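Aclacinomycin-N/aclacinomycin-A oxidase (Streptomyces galilaeus, PDB 2IPI) oxidises the terminal sugar of aclacinomycins with a bicovalently bound FAD and molecular oxygen, turning aclacinomycin N into aclacinomycin A and then aclacinomycin Y. Local coordinates at residues L260-E263 / A264-I268; D270-G273 / A274-S278; V457-D460 / R461-G464. All blocks are in the same frame, centred on the assembly; numbering follows the deposited sequence. Where two conformers were deposited one is given.

How the contacts relate
Following the chain, contact 1 (260-268) closes the first turn of helix 262-278 and contact 2 (270-278) its C-terminal half; their centres are 15 Å apart on one continuous rod. Contact 3 (457-464) comes much later, as a tight reversal between helices 434-448 and 486-491. All three are local closures in series, so none nests within or crosses another. Helix 262-278 lies against the seven-stranded antiparallel sheet and reaches helix 374-385, while contact 3 bonds to the end of strand 360-368, outermost in that sheet. Contacts 2 and 3 do not touch, being about 7 Å apart at their nearest atoms, yet Gln277 and Arg461 both reach Pro371.

Contact 1 of 3, residues L260-E263 / A264-I268; sequences LTEE and AFTRI
Thr261 O receives Phe265 N at 2.9 Å with an N-H...O angle of 172°, the first of three successive i to i+4 bonds that wind the start of helix 262-278; Thr266 N to Glu262 O and Arg267 N to Glu263 O, both 3.1 Å, complete the set. Thr261 occupies the N-cap, but its side chain makes no capping bond, and its own buried N finds no partner in the model. Further along, Thr266 turns its hydroxyl back, OG1 beside its backbone N (chi1 -74°), and adds a weak second bond, 3.3 Å from OG1 to Glu262 O, so that this carbonyl takes two donors from one residue. Arg267 lays its aliphatic stem over the next carbonyl, CG coming within 3.2 Å of Glu263 O before the chain bends away. The apolar touch is loose: Leu260 CD2, from just ahead of the helix, meets Ile268 CD1 at 4.4 Å. Phe265 holds CG anti to its N (chi1 178°), which carries the ring away from residues 260-263. That ring packs edge-to-face on Tyr381 and against Leu380 and Leu384 of helix 374-385, whereas Leu260 and Ile268 both lie on Trp255 of strand 248-256, placing this first turn between a helix and the sheet.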
loop_
_atom_site.group_PDB
_atom_site.type_symbol
_atom_site.label_atom_id
_atom_site.label_comp_id
_atom_site.label_asym_id
_atom_site.label_seq_id
_atom_site.Cartn_x
_atom_site.Cartn_y
_atom_site.Cartn_z
ATOM N N LEU A 260 -29.258 2.500 -12.073
ATOM C CA LEU A 260 -28.272 1.571 -12.603
ATOM C C LEU A 260 -28.906 0.212 -12.885
ATOM O O LEU A 260 -29.645 -0.318 -12.059
ATOM C CB LEU A 260 -27.086 1.421 -11.644
ATOM C CG LEU A 260 -26.079 2.577 -11.745
ATOM C CD1 LEU A 260 -25.022 2.458 -10.660
ATOM C CD2 LEU A 260 -25.461 2.606 -13.135
ATOM N N THR A 261 -28.584 -0.296 -14.060
ATOM C CA THR A 261 -29.029 -1.599 -14.532
ATOM C C THR A 261 -27.823 -2.523 -14.631
ATOM O O THR A 261 -26.693 -2.022 -14.705
ATOM C CB THR A 261 -29.730 -1.527 -15.904
ATOM O OG1 THR A 261 -30.223 -0.204 -16.165
ATOM C CG2 THR A 261 -30.933 -2.461 -15.902
ATOM N N GLU A 262 -28.048 -3.834 -14.635
ATOM C CA GLU A 262 -26.907 -4.734 -14.803
ATOM C C GLU A 262 -26.193 -4.390 -16.104
ATOM O O GLU A 262 -24.959 -4.304 -16.163
ATOM C CB GLU A 262 -27.344 -6.197 -14.772
ATOM C CG GLU A 262 -26.156 -7.100 -14.458
ATOM C CD GLU A 262 -26.248 -8.457 -15.107
ATOM O OE1 GLU A 262 -25.221 -8.921 -15.648
ATOM O OE2 GLU A 262 -27.348 -9.048 -15.057
ATOM N N GLU A 263 -27.006 -4.186 -17.141
ATOM C CA GLU A 263 -26.431 -3.834 -18.432
ATOM C C GLU A 263 -25.628 -2.536 -18.402
ATOM O O GLU A 263 -24.515 -2.500 -18.944
ATOM C CB GLU A 263 -27.493 -3.709 -19.538
ATOM C CG GLU A 263 -28.935 -3.879 -19.142
ATOM C CD GLU A 263 -29.755 -4.729 -20.088
ATOM O OE1 GLU A 263 -29.845 -4.360 -21.282
ATOM O OE2 GLU A 263 -30.311 -5.768 -19.655
ATOM N N ALA A 264 -26.135 -1.444 -17.833
ATOM C CA ALA A 264 -25.337 -0.213 -17.857
ATOM C C ALA A 264 -24.094 -0.345 -16.973
ATOM O O ALA A 264 -23.023 0.117 -17.379
ATOM C CB ALA A 264 -26.135 1.004 -17.437
ATOM N N PHE A 265 -24.190 -0.946 -15.791
ATOM C CA PHE A 265 -23.023 -1.147 -14.922
ATOM C C PHE A 265 -21.899 -1.819 -15.702
ATOM O O PHE A 265 -20.741 -1.409 -15.645
ATOM C CB PHE A 265 -23.408 -1.991 -13.713
ATOM C CG PHE A 265 -22.341 -2.356 -12.699
ATOM C CD1 PHE A 265 -22.128 -1.553 -11.586
ATOM C CD2 PHE A 265 -21.565 -3.496 -12.844
ATOM C CE1 PHE A 265 -21.169 -1.872 -10.636
ATOM C CE2 PHE A 265 -20.594 -3.818 -11.906
ATOM C CZ PHE A 265 -20.391 -2.997 -10.810
ATOM N N THR A 266 -22.262 -2.855 -16.450
ATOM C CA THR A 266 -21.305 -3.623 -17.237
ATOM C C THR A 266 -20.713 -2.807 -18.366
ATOM O O THR A 266 -19.523 -2.905 -18.673
ATOM C CB THR A 266 -21.962 -4.892 -17.812
ATOM O OG1 THR A 266 -22.148 -5.854 -16.768
ATOM C CG2 THR A 266 -21.062 -5.550 -18.846
ATOM N N ARG A 267 -21.500 -1.960 -19.051
ATOM C CA ARG A 267 -20.856 -1.107 -20.044
ATOM C C ARG A 267 -19.800 -0.212 -19.387
ATOM O O ARG A 267 -18.750 -0.001 -19.974
ATOM C CB ARG A 267 -21.867 -0.218 -20.766
ATOM C CG ARG A 267 -22.993 -1.043 -21.361
ATOM C CD ARG A 267 -22.845 -1.103 -22.870
ATOM N NE ARG A 267 -22.139 -2.316 -23.286
ATOM C CZ ARG A 267 -22.415 -2.940 -24.420
ATOM N NH1 ARG A 267 -21.738 -4.042 -24.744
ATOM N NH2 ARG A 267 -23.360 -2.471 -25.224
ATOM N N ILE A 268 -20.125 0.286 -18.208
ATOM C CA ILE A 268 -19.258 1.149 -17.416
ATOM C C ILE A 268 -17.987 0.382 -17.064
ATOM O O ILE A 268 -16.873 0.849 -17.284
ATOM C CB ILE A 268 -19.977 1.647 -16.148
ATOM C CG1 ILE A 268 -20.839 2.893 -16.391
ATOM C CG2 ILE A 268 -19.022 1.909 -14.992
ATOM C CD1 ILE A 268 -21.690 3.277 -15.197
#

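Contact 2 of 3, residues D270-G273 / A274-S278; sequences DNHG and AWHQS
His276 sets its CE1 over one face of the His272 ring, 3.3 Å above the plane and displaced toward the rim. The two imidazoles, with centroids 4.2 Å apart and planes at 34°, are inclined too far to stack and not far enough to meet edge-to-face. The His276 ring has a second neighbour in Trp275, whose CE3 stands 3.7 Å above the ring plane, over its centre. At the edge of the His276 ring, and practically in its plane, lies the carbonyl of His272. There ND1 of His276 donates to His272 O at 2.9 Å along a nearly straight line, 169° at the hydrogen, although the donor approaches from well above the carbonyl plane. The plane itself is used by His276 N, which bonds to the same His272 O at 3.1 Å as the regular helical i to i+4 link. A longer, weak bond from Trp275 N brings a third N-H to this oxygen.

Torsions explain the pairing. His272 turns CG anti to its N (chi1 165°), while His276 has CG beside its own N and leans back so that its ND1 edge meets the carbonyl. Both rings touch Ile420 of strand 420-428; on strand 391-398 His272 rests on Leu396 and His276 on Ser398, the residues flanking the catalytic Tyr397, whose side chain is about 7 Å from that of His276. Trp275 packs on Phe323 and Tyr286, and Asn271 ND2 bonds to Val327 O. Chemically, the ND1 bond fixes the rotation of the His276 ring, while the backbone bond belongs to the helix; since a carbonyl can only accept, ND1 carries the proton in this bond.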
loop_
_atom_site.group_PDB
_atom_site.type_symbol
_atom_site.label_atom_id
_atom_site.label_comp_id
_atom_site.label_asym_id
_atom_site.label_seq_id
_atom_site.Cartn_x
_atom_site.Cartn_y
_atom_site.Cartn_z
ATOM N N ASP A 270 -16.885 -2.403 -18.530
ATOM C CA ASP A 270 -16.153 -2.785 -19.737
ATOM C C ASP A 270 -15.496 -1.572 -20.381
ATOM O O ASP A 270 -14.363 -1.677 -20.869
ATOM C CB ASP A 270 -17.092 -3.501 -20.707
ATOM C CG ASP A 270 -17.548 -4.846 -20.149
ATOM O OD1 ASP A 270 -16.914 -5.332 -19.192
ATOM O OD2 ASP A 270 -18.547 -5.399 -20.669
ATOM N N ASN A 271 -16.231 -0.454 -20.351
ATOM C CA ASN A 271 -15.679 0.806 -20.842
ATOM C C ASN A 271 -14.449 1.230 -20.031
ATOM O O ASN A 271 -13.410 1.530 -20.631
ATOM C CB ASN A 271 -16.752 1.898 -20.815
ATOM C CG ASN A 271 -17.744 1.809 -21.954
ATOM O OD1 ASN A 271 -17.724 0.925 -22.809
ATOM N ND2 ASN A 271 -18.664 2.775 -21.994
ATOM N N HIS A 272 -14.543 1.266 -18.709
ATOM C CA HIS A 272 -13.406 1.632 -17.853
ATOM C C HIS A 272 -12.163 0.807 -18.181
ATOM O O HIS A 272 -11.084 1.375 -18.404
ATOM C CB HIS A 272 -13.794 1.492 -16.386
ATOM C CG HIS A 272 -12.736 1.483 -15.339
ATOM N ND1 HIS A 272 -12.519 2.576 -14.530
ATOM C CD2 HIS A 272 -11.827 0.564 -14.919
ATOM C CE1 HIS A 272 -11.541 2.343 -13.667
ATOM N NE2 HIS A 272 -11.098 1.122 -13.891
ATOM N N GLY A 273 -12.325 -0.512 -18.178
ATOM C CA GLY A 273 -11.272 -1.460 -18.443
ATOM C C GLY A 273 -10.690 -1.410 -19.832
ATOM O O GLY A 273 -9.475 -1.572 -20.005
ATOM N N ALA A 274 -11.485 -1.188 -20.889
ATOM C CA ALA A 274 -10.859 -1.066 -22.207
ATOM C C ALA A 274 -9.952 0.170 -22.282
ATOM O O ALA A 274 -8.943 0.104 -22.982
ATOM C CB ALA A 274 -11.891 -1.002 -23.325
ATOM N N TRP A 275 -10.295 1.266 -21.606
ATOM C CA TRP A 275 -9.552 2.526 -21.659
ATOM C C TRP A 275 -8.199 2.366 -20.974
ATOM O O TRP A 275 -7.151 2.773 -21.483
ATOM C CB TRP A 275 -10.350 3.648 -20.996
ATOM C CG TRP A 275 -9.761 5.023 -21.019
ATOM C CD1 TRP A 275 -10.046 6.019 -21.927
ATOM C CD2 TRP A 275 -8.795 5.584 -20.114
ATOM N NE1 TRP A 275 -9.323 7.148 -21.643
ATOM C CE2 TRP A 275 -8.543 6.918 -20.536
ATOM C CE3 TRP A 275 -8.108 5.115 -18.988
ATOM C CZ2 TRP A 275 -7.648 7.755 -19.878
ATOM C CZ3 TRP A 275 -7.223 5.948 -18.338
ATOM C CH2 TRP A 275 -6.991 7.257 -18.774
ATOM N N HIS A 276 -8.275 1.740 -19.756
ATOM C CA HIS A 276 -7.031 1.539 -19.007
ATOM C C HIS A 276 -6.045 0.676 -19.772
ATOM O O HIS A 276 -4.837 0.876 -19.665
ATOM C CB HIS A 276 -7.326 0.946 -17.624
ATOM C CG HIS A 276 -7.780 2.015 -16.679
ATOM N ND1 HIS A 276 -9.089 2.448 -16.584
ATOM C CD2 HIS A 276 -7.068 2.751 -15.796
ATOM C CE1 HIS A 276 -9.155 3.400 -15.672
ATOM N NE2 HIS A 276 -7.949 3.603 -15.179
ATOM N N GLN A 277 -6.558 -0.272 -20.554
ATOM C CA GLN A 277 -5.631 -1.116 -21.306
ATOM C C GLN A 277 -4.990 -0.297 -22.416
ATOM O O GLN A 277 -3.885 -0.600 -22.863
ATOM C CB GLN A 277 -6.349 -2.346 -21.850
ATOM C CG GLN A 277 -5.474 -3.383 -22.528
ATOM C CD GLN A 277 -6.273 -4.373 -23.357
ATOM O OE1 GLN A 277 -7.407 -4.708 -23.020
ATOM N NE2 GLN A 277 -5.704 -4.864 -24.458
ATOM N N SER A 278 -5.699 0.763 -23.057
ATOM C CA SER A 278 -5.127 1.569 -24.129
ATOM C C SER A 278 -4.304 2.726 -23.570
ATOM O O SER A 278 -3.344 3.188 -24.234
ATOM C CB SER A 278 -6.228 2.103 -25.047
ATOM O OG SER A 278 -6.899 1.043 -25.705
#

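Contact 3 of 3, residues V457-D460 / R461-G464; sequences VPDD and RTEG
Asp459 turns its CG between the backbone N and the carbonyl carbon (chi1 52°), which swings the carboxylate across the turn toward Arg461 and Thr462. OD1 of Asp459 then accepts Arg461 N at 2.7 Å through its anti lone pair, the link that defines an Asx turn. The same OD1 takes Thr462 N at 3.2 Å on its syn side, with the donor out of the carboxylate plane. Asp459 was modelled in two conformers, so both bonds hold for the one described and are not certain for the other. On Thr462, a chi1 of 91°, pushed off the usual staggered value, presents OG1 to the incoming arm of the turn: its bond to Val457 O is weak at 2.9 Å, and Gly464 N gives the hydroxyl a weak but straight bond of 3.3 Å.

Backbone contacts finish the reversal. Asp459 N bonds to Thr462 O at 3.1 Å, coming from above the carbonyl plane, and the neighbouring Pro458 CA adds a CA-H...O contact to this same Thr462 O at 3.4 Å. Behind them the proline ring lies against the returning chain, CG being 3.6 Å from Gly464 N. End to end, the two arms run 147° apart, only roughly antiparallel.

Outside the turn, Arg461 bonds through its backbone to Arg369 and Lys370, and Glu463 and Gly464 to Tyr367, at and just beyond the end of strand 360-368. Gly464 lies about 10 Å from the side chain of the catalytic Tyr469. The chemistry thus divides: one carboxylate oxygen gathers two backbone N-H groups inside the turn, while Asp460, Arg461 and Glu463 find their side-chain partners outside it, in salt bridges to Lys370 and Lys492 for the two acids and a hydrogen bond from Arg461 NH2 to Pro371 O.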
loop_
_atom_site.group_PDB
_atom_site.type_symbol
_atom_site.label_atom_id
_atom_site.label_comp_id
_atom_site.label_asym_id
_atom_site.label_seq_id
_atom_site.Cartn_x
_atom_site.Cartn_y
_atom_site.Cartn_z
ATOM N N VAL A 457 -4.129 -15.531 -9.749
ATOM C CA VAL A 457 -2.875 -16.162 -10.130
ATOM C C VAL A 457 -2.198 -15.398 -11.248
ATOM O O VAL A 457 -2.788 -15.148 -12.307
ATOM C CB VAL A 457 -3.103 -17.606 -10.631
ATOM C CG1 VAL A 457 -1.772 -18.227 -11.048
ATOM C CG2 VAL A 457 -3.813 -18.438 -9.581
ATOM N N PRO A 458 -0.934 -15.021 -11.068
ATOM C CA PRO A 458 -0.216 -14.369 -12.170
ATOM C C PRO A 458 -0.217 -15.266 -13.413
ATOM O O PRO A 458 0.319 -16.376 -13.383
ATOM C CB PRO A 458 1.192 -14.170 -11.610
ATOM C CG PRO A 458 1.023 -14.202 -10.119
ATOM C CD PRO A 458 -0.116 -15.157 -9.849
ATOM N N ASP A 459 -0.830 -14.737 -14.453
ATOM C CA ASP A 459 -1.007 -15.345 -15.764
ATOM C C ASP A 459 -1.233 -14.236 -16.787
ATOM O O ASP A 459 -0.848 -13.084 -16.536
ATOM C CB ASP A 459 -2.155 -16.355 -15.744
ATOM C CG ASP A 459 -3.444 -15.794 -15.183
ATOM O OD1 ASP A 459 -3.803 -14.656 -15.530
ATOM O OD2 ASP A 459 -4.105 -16.485 -14.378
ATOM N N ASP A 460 -1.846 -14.532 -17.929
ATOM C CA ASP A 460 -2.004 -13.499 -18.936
ATOM C C ASP A 460 -3.030 -12.444 -18.536
ATOM O O ASP A 460 -3.188 -11.436 -19.227
ATOM C CB ASP A 460 -2.416 -14.095 -20.296
ATOM C CG ASP A 460 -2.152 -13.068 -21.395
ATOM O OD1 ASP A 460 -3.083 -12.311 -21.772
ATOM O OD2 ASP A 460 -0.992 -13.017 -21.860
ATOM N N ARG A 461 -3.738 -12.675 -17.432
ATOM C CA ARG A 461 -4.811 -11.782 -17.037
ATOM C C ARG A 461 -4.558 -11.007 -15.752
ATOM O O ARG A 461 -5.094 -9.904 -15.645
ATOM C CB ARG A 461 -6.130 -12.571 -16.885
ATOM C CG ARG A 461 -6.707 -12.925 -18.265
ATOM C CD ARG A 461 -8.224 -13.041 -18.171
ATOM N NE ARG A 461 -8.918 -11.807 -18.514
ATOM C CZ ARG A 461 -9.126 -11.299 -19.716
ATOM N NH1 ARG A 461 -8.677 -11.923 -20.792
ATOM N NH2 ARG A 461 -9.792 -10.144 -19.812
ATOM N N THR A 462 -3.788 -11.551 -14.822
ATOM C CA THR A 462 -3.474 -10.871 -13.577
ATOM C C THR A 462 -1.978 -11.006 -13.246
ATOM O O THR A 462 -1.264 -11.698 -13.954
ATOM C CB THR A 462 -4.265 -11.369 -12.356
ATOM O OG1 THR A 462 -3.563 -12.422 -11.677
ATOM C CG2 THR A 462 -5.615 -11.932 -12.774
ATOM N N GLU A 463 -1.544 -10.349 -12.183
ATOM C CA GLU A 463 -0.168 -10.418 -11.695
ATOM C C GLU A 463 -0.144 -10.613 -10.184
ATOM O O GLU A 463 0.737 -10.129 -9.466
ATOM C CB GLU A 463 0.583 -9.137 -12.067
ATOM C CG GLU A 463 1.338 -9.227 -13.363
ATOM C CD GLU A 463 2.432 -8.204 -13.559
ATOM O OE1 GLU A 463 3.572 -8.640 -13.840
ATOM O OE2 GLU A 463 2.167 -6.996 -13.426
ATOM N N GLY A 464 -1.151 -11.326 -9.677
ATOM C CA GLY A 464 -1.179 -11.661 -8.262
ATOM C C GLY A 464 -1.779 -10.565 -7.418
ATOM O O GLY A 464 -2.675 -9.817 -7.819
#